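Local coordinates for protein paraflagellar rod component (Trypanosoma brucei, PDB 2Q0X) that is of unknown function but adopts an alpha/beta hydrolase fold and is named as a component of the paraflagellar rod, at residues Gly142-Pro147 against Thr199-Val204; Met230-Val235 against Asp267-Leu272; Asn206-Lys211 against Gly245-Gly250. One frame throughout, in Å; residues are numbered along the deposited sequence.

Interaction 1: residues Gly142-Pro147 against Thr199-Val204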
# COMPACT_ATOMS: atom_id res chain seq x y z
N GLY A 142 -7.12 -17.07 10.70
CA GLY A 142 -7.66 -17.46 9.42
C GLY A 142 -9.14 -17.78 9.44
O GLY A 142 -9.69 -18.23 10.45
N VAL A 143 -9.77 -17.53 8.30
CA VAL A 143 -11.12 -17.98 8.02
C VAL A 143 -11.02 -19.29 7.28
O VAL A 143 -10.29 -19.41 6.31
CB VAL A 143 -11.89 -16.99 7.15
CG1 VAL A 143 -13.33 -17.51 6.87
CG2 VAL A 143 -11.87 -15.58 7.79
N VAL A 144 -11.77 -20.28 7.74
CA VAL A 144 -11.72 -21.61 7.13
C VAL A 144 -13.09 -21.97 6.55
O VAL A 144 -14.11 -21.44 6.98
CB VAL A 144 -11.29 -22.67 8.17
CG1 VAL A 144 -9.89 -22.40 8.63
CG2 VAL A 144 -12.26 -22.69 9.37
N CYS A 145 -13.08 -22.86 5.56
CA CYS A 145 -14.29 -23.42 4.98
C CYS A 145 -14.22 -24.96 4.96
O CYS A 145 -13.22 -25.56 5.33
CB CYS A 145 -14.48 -22.88 3.57
SG CYS A 145 -13.18 -23.36 2.42
N ASP A 146 -15.30 -25.60 4.53
CA ASP A 146 -15.32 -27.05 4.33
C ASP A 146 -14.24 -27.44 3.31
O ASP A 146 -14.23 -26.90 2.22
CB ASP A 146 -16.71 -27.50 3.86
CG ASP A 146 -16.89 -29.02 3.92
OD1 ASP A 146 -15.92 -29.79 3.75
OD2 ASP A 146 -18.04 -29.45 4.14
N PRO A 147 -13.33 -28.37 3.67
CA PRO A 147 -12.30 -28.85 2.73
C PRO A 147 -12.84 -29.43 1.42
O PRO A 147 -12.12 -29.42 0.41
CB PRO A 147 -11.58 -29.94 3.53
CG PRO A 147 -11.83 -29.62 4.94
CD PRO A 147 -13.19 -29.01 4.99
N THR A 199 -2.82 -19.73 3.40
CA THR A 199 -3.65 -19.42 4.57
C THR A 199 -3.70 -20.62 5.51
O THR A 199 -3.14 -21.66 5.22
CB THR A 199 -5.10 -19.08 4.14
OG1 THR A 199 -5.68 -20.22 3.49
CG2 THR A 199 -5.10 -17.85 3.18
N LEU A 200 -4.38 -20.45 6.63
CA LEU A 200 -4.63 -21.53 7.57
C LEU A 200 -5.48 -22.66 7.01
O LEU A 200 -5.46 -23.77 7.55
CB LEU A 200 -5.26 -20.98 8.83
CG LEU A 200 -4.33 -20.12 9.69
CD1 LEU A 200 -4.98 -19.86 11.01
CD2 LEU A 200 -2.99 -20.78 9.88
N GLN A 201 -6.25 -22.41 5.94
CA GLN A 201 -6.91 -23.51 5.24
C GLN A 201 -5.90 -24.58 4.81
O GLN A 201 -6.05 -25.77 5.12
CB GLN A 201 -7.69 -23.01 4.02
CG GLN A 201 -8.65 -24.03 3.40
CD GLN A 201 -9.90 -24.23 4.22
OE1 GLN A 201 -10.30 -23.34 4.98
NE2 GLN A 201 -10.54 -25.40 4.07
N GLU A 202 -4.85 -24.17 4.12
CA GLU A 202 -3.84 -25.12 3.63
C GLU A 202 -2.88 -25.57 4.74
O GLU A 202 -2.50 -26.74 4.80
CB GLU A 202 -3.04 -24.49 2.48
CG GLU A 202 -3.89 -24.16 1.24
CD GLU A 202 -4.29 -22.71 1.12
OE1 GLU A 202 -4.42 -22.01 2.16
OE2 GLU A 202 -4.51 -22.26 -0.03
N ALA A 203 -2.51 -24.64 5.62
CA ALA A 203 -1.54 -24.91 6.68
C ALA A 203 -2.08 -25.81 7.81
O ALA A 203 -1.34 -26.60 8.36
CB ALA A 203 -1.02 -23.62 7.25
N VAL A 204 -3.37 -25.67 8.14
CA VAL A 204 -3.93 -26.34 9.31
C VAL A 204 -5.23 -27.12 9.03
O VAL A 204 -5.32 -28.31 9.32
CB VAL A 204 -4.16 -25.32 10.46
CG1 VAL A 204 -4.95 -25.93 11.61
CG2 VAL A 204 -2.83 -24.79 10.98
O HOH W 1 -7.58 -19.47 6.63
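Gln201, in the first turn of helix 200-209, reaches across to Cys145, just past the end of strand 135-143, and takes hold of both polar atoms of its backbone. From CB the side chain starts out with CG anti to the backbone N (chi1 -168°). CB and CG serve as the spacer, and the bend at chi2 turns the terminal amide to lie against the chain at Val144 and Cys145. CD sits within van der Waals range of Cys145 SG. At the tip, Gln201 OE1 accepts from Cys145 N at 2.9 Å, the donor tilted 26° from the amide carbonyl plane. The same OE1 rests on the Val144 backbone, 3.1 Å from Val144 CA, with the valine side chain slanting across the glutamine. Gln201 NE2 donates back to Cys145 O at 3.0 Å; that oxygen lies almost in the plane of the amide, although the donor stands above the carbonyl plane of Cys145. NE2 also bonds to Asn206 OD1, five residues further along helix 200-209, which helps fix the amide's rotation.

Beside this pair, Leu200 CD1 packs on the backbone of Gly142, 3.5 Å from Gly142 N, where no side chain intervenes. A water joins the two segments as well, donating to Val143 O at 2.7 Å and accepting weakly from Gln201 N. Val143 O has a second partner, Arg273 NH1. At the start of the helix Thr199 and Glu202 form a capping box, with Thr199 OG1 2.6 Å from Glu202 OE1.

One amide thus supplies both a donor and an acceptor, using N and O of one residue as strand pairing can, so both backbone polar atoms of Cys145, in the loop leaving the sheet, are paired by a single side chain of the helix.

Interaction 2: residues Met230-Val235 against Asp267-Leu272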
# COMPACT_ATOMS: atom_id res chain seq x y z
N MET A 230 -6.23 -18.49 15.65
CA MET A 230 -7.51 -17.82 15.73
C MET A 230 -8.31 -18.18 14.50
O MET A 230 -7.99 -17.75 13.41
CB MET A 230 -7.32 -16.31 15.83
CG MET A 230 -6.44 -15.87 16.99
SD MET A 230 -6.11 -14.11 16.94
CE MET A 230 -7.70 -13.47 17.48
N LEU A 231 -9.34 -18.99 14.70
CA LEU A 231 -10.14 -19.53 13.62
C LEU A 231 -11.54 -18.90 13.59
O LEU A 231 -12.18 -18.73 14.63
CB LEU A 231 -10.22 -21.05 13.75
CG LEU A 231 -8.87 -21.76 13.75
CD1 LEU A 231 -8.98 -23.22 14.06
CD2 LEU A 231 -8.17 -21.52 12.39
N ALA A 232 -11.97 -18.55 12.38
CA ALA A 232 -13.31 -18.06 12.10
C ALA A 232 -13.84 -18.79 10.86
O ALA A 232 -13.09 -19.38 10.11
CB ALA A 232 -13.28 -16.56 11.85
N HIS A 233 -15.16 -18.73 10.67
CA HIS A 233 -15.79 -19.28 9.46
C HIS A 233 -17.13 -18.60 9.25
O HIS A 233 -17.72 -18.11 10.20
CB HIS A 233 -15.98 -20.79 9.61
CG HIS A 233 -16.82 -21.19 10.79
ND1 HIS A 233 -18.20 -21.27 10.74
CD2 HIS A 233 -16.47 -21.55 12.06
CE1 HIS A 233 -18.66 -21.65 11.92
NE2 HIS A 233 -17.63 -21.83 12.74
N ASN A 234 -17.61 -18.57 8.00
CA ASN A 234 -18.97 -18.11 7.70
C ASN A 234 -19.99 -18.97 8.45
O ASN A 234 -19.77 -20.17 8.65
CB ASN A 234 -19.27 -18.15 6.20
CG ASN A 234 -20.68 -17.67 5.85
OD1 ASN A 234 -21.56 -18.46 5.55
ND2 ASN A 234 -20.90 -16.35 5.91
N VAL A 235 -21.10 -18.36 8.84
CA VAL A 235 -22.14 -19.01 9.64
C VAL A 235 -22.73 -20.29 9.00
O VAL A 235 -23.26 -21.14 9.70
CB VAL A 235 -23.29 -17.99 9.97
CG1 VAL A 235 -23.96 -17.46 8.69
CG2 VAL A 235 -24.34 -18.61 10.91
N ASP A 267 -16.43 -14.00 14.24
CA ASP A 267 -16.25 -13.04 13.16
C ASP A 267 -17.37 -13.20 12.15
O ASP A 267 -17.78 -14.31 11.86
CB ASP A 267 -14.92 -13.31 12.44
CG ASP A 267 -13.70 -13.05 13.32
OD1 ASP A 267 -13.85 -12.48 14.42
OD2 ASP A 267 -12.60 -13.43 12.92
N THR A 268 -17.86 -12.10 11.60
CA THR A 268 -18.75 -12.18 10.45
C THR A 268 -17.87 -12.28 9.20
O THR A 268 -17.01 -11.43 8.96
CB THR A 268 -19.68 -10.97 10.39
OG1 THR A 268 -20.31 -10.83 11.67
CG2 THR A 268 -20.73 -11.15 9.29
N CYS A 269 -18.08 -13.35 8.43
CA CYS A 269 -17.29 -13.63 7.24
C CYS A 269 -18.20 -13.81 6.05
O CYS A 269 -19.31 -14.31 6.19
CB CYS A 269 -16.46 -14.89 7.45
SG CYS A 269 -15.49 -14.90 8.99
N ASP A 270 -17.75 -13.41 4.86
CA ASP A 270 -18.53 -13.72 3.66
C ASP A 270 -18.23 -15.16 3.25
O ASP A 270 -17.68 -15.92 4.04
CB ASP A 270 -18.30 -12.68 2.55
CG ASP A 270 -16.89 -12.70 1.99
OD1 ASP A 270 -16.12 -13.61 2.31
OD2 ASP A 270 -16.56 -11.78 1.21
N GLU A 271 -18.62 -15.55 2.03
CA GLU A 271 -18.40 -16.90 1.54
C GLU A 271 -17.12 -16.98 0.71
O GLU A 271 -16.90 -17.97 0.02
CB GLU A 271 -19.61 -17.36 0.71
N LEU A 272 -16.27 -15.97 0.79
CA LEU A 272 -14.96 -15.99 0.12
C LEU A 272 -13.82 -15.89 1.14
O LEU A 272 -12.71 -15.48 0.82
CB LEU A 272 -14.89 -14.87 -0.93
CG LEU A 272 -15.87 -15.03 -2.09
CD1 LEU A 272 -15.98 -13.73 -2.87
CD2 LEU A 272 -15.49 -16.18 -3.03
O HOH W 2 -20.44 -15.33 9.37
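Asn234 points its amide at the backbone of Cys269, and Asn234 ND2 donates to Cys269 O at 2.6 Å. The bond is short and fairly straight (156° at the hydrogen), with the oxygen nearly in the asparagine's amide plane; seen from the acceptor, the donor is tilted somewhat from the carbonyl plane. With CG anti to the backbone N (chi1 -180°), the amide is carried out over the 267-272 chain, while Asn234 CB settles 3.5 Å from Asp270 O. The other end of the amide is held too, since OD1 accepts from Gln236 N.

Further back, Ala232 and Cys269 point toward each other, and Cys269 SG lies 4.0 Å from Ala232 CB, with Val143 of the adjoining strand also against the cysteine. Asp267 comes in beside the same methyl, its OD2 3.4 Å from Ala232 CB. That carboxylate spends its polarity away from the contact: OD2 bonds to His141 NE2, and OD1 accepts from His283 NE2 and Ala279 N.

Strand 227-232 is the seventh in the order of this alpha/beta hydrolase sheet, and the segments meet in the loops that leave the seventh and eighth strands. In active hydrolases of the fold those loops commonly carry the acid and the histidine of the catalytic triad; no such role is established here.

The touching backbone runs diverge by 39°, and a water bridges them, accepting from Val235 N at 3.1 Å and from Cys269 N. His233 sets off away from the 267-272 chain, and its ND1 donates to Asn234 O, which lies near the ring plane. Beyond Cys269, Asp270 OD1 accepts from Leu272 N at 2.8 Å in an Asx turn, and Asp270 OD2 makes a weak hydrogen bond to Tyr25 OH of the second subunit.

Interaction 3: residues Asn206-Lys211 against Gly245-Gly250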
# COMPACT_ATOMS: atom_id res chain seq x y z
N ASN A 206 -7.27 -28.08 6.26
CA ASN A 206 -7.24 -29.19 5.31
C ASN A 206 -6.42 -30.40 5.78
O ASN A 206 -6.96 -31.49 5.88
CB ASN A 206 -6.78 -28.70 3.92
CG ASN A 206 -7.86 -27.89 3.21
OD1 ASN A 206 -9.01 -27.80 3.67
ND2 ASN A 206 -7.51 -27.31 2.06
N PRO A 207 -5.12 -30.21 6.08
CA PRO A 207 -4.35 -31.38 6.53
C PRO A 207 -4.84 -32.04 7.82
O PRO A 207 -4.71 -33.24 7.97
CB PRO A 207 -2.93 -30.84 6.68
CG PRO A 207 -3.08 -29.34 6.74
CD PRO A 207 -4.29 -29.00 6.00
N CYS A 208 -5.39 -31.26 8.76
CA CYS A 208 -5.88 -31.83 10.01
C CYS A 208 -7.14 -32.66 9.77
O CYS A 208 -7.23 -33.77 10.25
CB CYS A 208 -6.19 -30.75 11.05
SG CYS A 208 -4.78 -30.15 11.98
N ILE A 209 -8.11 -32.10 9.05
CA ILE A 209 -9.35 -32.85 8.72
C ILE A 209 -9.05 -34.10 7.86
O ILE A 209 -9.72 -35.13 8.01
CB ILE A 209 -10.38 -31.94 7.96
CG1 ILE A 209 -10.75 -30.69 8.78
CG2 ILE A 209 -11.65 -32.74 7.57
CD1 ILE A 209 -11.25 -30.96 10.19
N ARG A 210 -8.06 -34.00 6.98
CA ARG A 210 -7.67 -35.12 6.11
C ARG A 210 -6.53 -36.01 6.65
O ARG A 210 -6.01 -36.86 5.92
CB ARG A 210 -7.29 -34.58 4.74
CG ARG A 210 -8.47 -34.26 3.87
CD ARG A 210 -8.09 -33.28 2.80
NE ARG A 210 -9.19 -33.08 1.86
CZ ARG A 210 -9.43 -31.97 1.17
NH1 ARG A 210 -8.63 -30.92 1.29
NH2 ARG A 210 -10.48 -31.92 0.35
N LYS A 211 -6.13 -35.80 7.90
CA LYS A 211 -5.06 -36.56 8.56
C LYS A 211 -3.76 -36.63 7.75
O LYS A 211 -3.04 -37.64 7.79
CB LYS A 211 -5.57 -37.96 8.95
CG LYS A 211 -6.37 -38.00 10.28
CD LYS A 211 -7.89 -38.25 10.13
CE LYS A 211 -8.26 -39.72 10.19
NZ LYS A 211 -9.58 -40.00 10.86
N GLY A 245 -12.30 -31.47 17.17
CA GLY A 245 -11.42 -32.36 17.92
C GLY A 245 -10.21 -32.84 17.15
O GLY A 245 -9.11 -32.88 17.70
N THR A 246 -10.40 -33.21 15.89
CA THR A 246 -9.31 -33.69 15.03
C THR A 246 -8.33 -32.56 14.73
O THR A 246 -7.11 -32.80 14.64
CB THR A 246 -9.83 -34.26 13.68
OG1 THR A 246 -10.69 -35.38 13.93
CG2 THR A 246 -8.70 -34.70 12.78
N VAL A 247 -8.85 -31.35 14.55
CA VAL A 247 -8.01 -30.18 14.33
C VAL A 247 -7.18 -29.86 15.59
O VAL A 247 -5.97 -29.62 15.51
CB VAL A 247 -8.83 -28.95 13.87
CG1 VAL A 247 -8.00 -27.69 13.92
CG2 VAL A 247 -9.41 -29.19 12.43
N LEU A 248 -7.83 -29.87 16.76
CA LEU A 248 -7.14 -29.65 18.02
C LEU A 248 -6.04 -30.71 18.25
O LEU A 248 -4.90 -30.39 18.61
CB LEU A 248 -8.14 -29.66 19.19
CG LEU A 248 -7.58 -29.33 20.57
CD1 LEU A 248 -6.90 -27.96 20.58
CD2 LEU A 248 -8.69 -29.41 21.64
N GLU A 249 -6.39 -31.97 18.02
CA GLU A 249 -5.44 -33.07 18.11
C GLU A 249 -4.25 -32.94 17.15
O GLU A 249 -3.10 -33.17 17.54
CB GLU A 249 -6.18 -34.39 17.86
CG GLU A 249 -5.30 -35.60 18.01
CD GLU A 249 -6.03 -36.89 17.73
OE1 GLU A 249 -7.21 -37.01 18.14
OE2 GLU A 249 -5.40 -37.78 17.14
N GLY A 250 -4.52 -32.58 15.89
CA GLY A 250 -3.48 -32.43 14.89
C GLY A 250 -2.50 -31.32 15.20
O GLY A 250 -1.28 -31.47 15.04
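Cys208 and Val247 are the nearest pair where the last turn of helix 200-209 meets helix 241-254, their CA atoms 5.1 Å apart. The first shell is mostly apolar side chains, with carbonyl oxygens taking part. Val247 CG2 touches two partners, 3.8 Å from Cys208 CB and 3.4 Å from Ile209 CD1; the latter is tighter than usual carbon packing. Ile209 begins by heading away from the other helix, but its chain bends at chi2 (-54°) and brings CD1 back obliquely onto the valine. The cysteine sulfur reaches further along helix 241-254, Cys208 SG lying 3.9 Å from Gly250 CA, and the bare backbone of that glycine lets it come in close. Thr246 presents its methyl: with CG2 anti to the backbone N, Thr246 CG2 reaches 3.1 Å from Cys208 O. Its hydroxyl is otherwise engaged, OG1 bonding to Glu242 O one turn earlier in its own helix.

Around this shell, Leu216 of helix 213-218 and Val251 flank Cys208, while Pro147 and Glu243 pack on Ile209. The backbone of the first helix is being closed off at the same place. Lys211, at positive phi, is the C-prime residue of a Schellman motif, in which Glu212 N bonds to Pro207 O and Lys211 N makes a weak 3.3 Å bond to Cys208 O, the very carbonyl that Thr246 touches. Arg210 sets off away from helix 241-254, and its NH1 bonds to Phe152 O, pinning the helix end to the loop after strand 135-143.

No hydrogen bond links the two segments; they meet through van der Waals packing alone. Helix 241-254 is the connection of a beta-alpha-beta crossover between parallel strands 227-232 and 260-264, a repeated element of the alpha/beta hydrolase fold, here flanked by the end of helix 200-209.

Overall arrangement
Going from the N terminus, the chain leaves strand 135-143 at residues 142-147 and, after an entirely non-strand excursion that includes helices 154-170 and 189-193, returns at 199-204 to close interaction 1. Helix 200-209 then continues, kinked at Pro207, into interaction 3, whose loop opens at 206-211, and before it closes at 245-250 interaction 2 opens at 230-235. Interactions 2 and 3 therefore cross, whereas interaction 1 is in series with both. Neighbouring strands 135-143 and 227-232 join interactions 1 and 2 through backbone bonds such as Val144 N to Ala232 O. Together the contacts tie the sheet's strand ends to helices 200-209 and 241-254 and to the loop after strand 260-264.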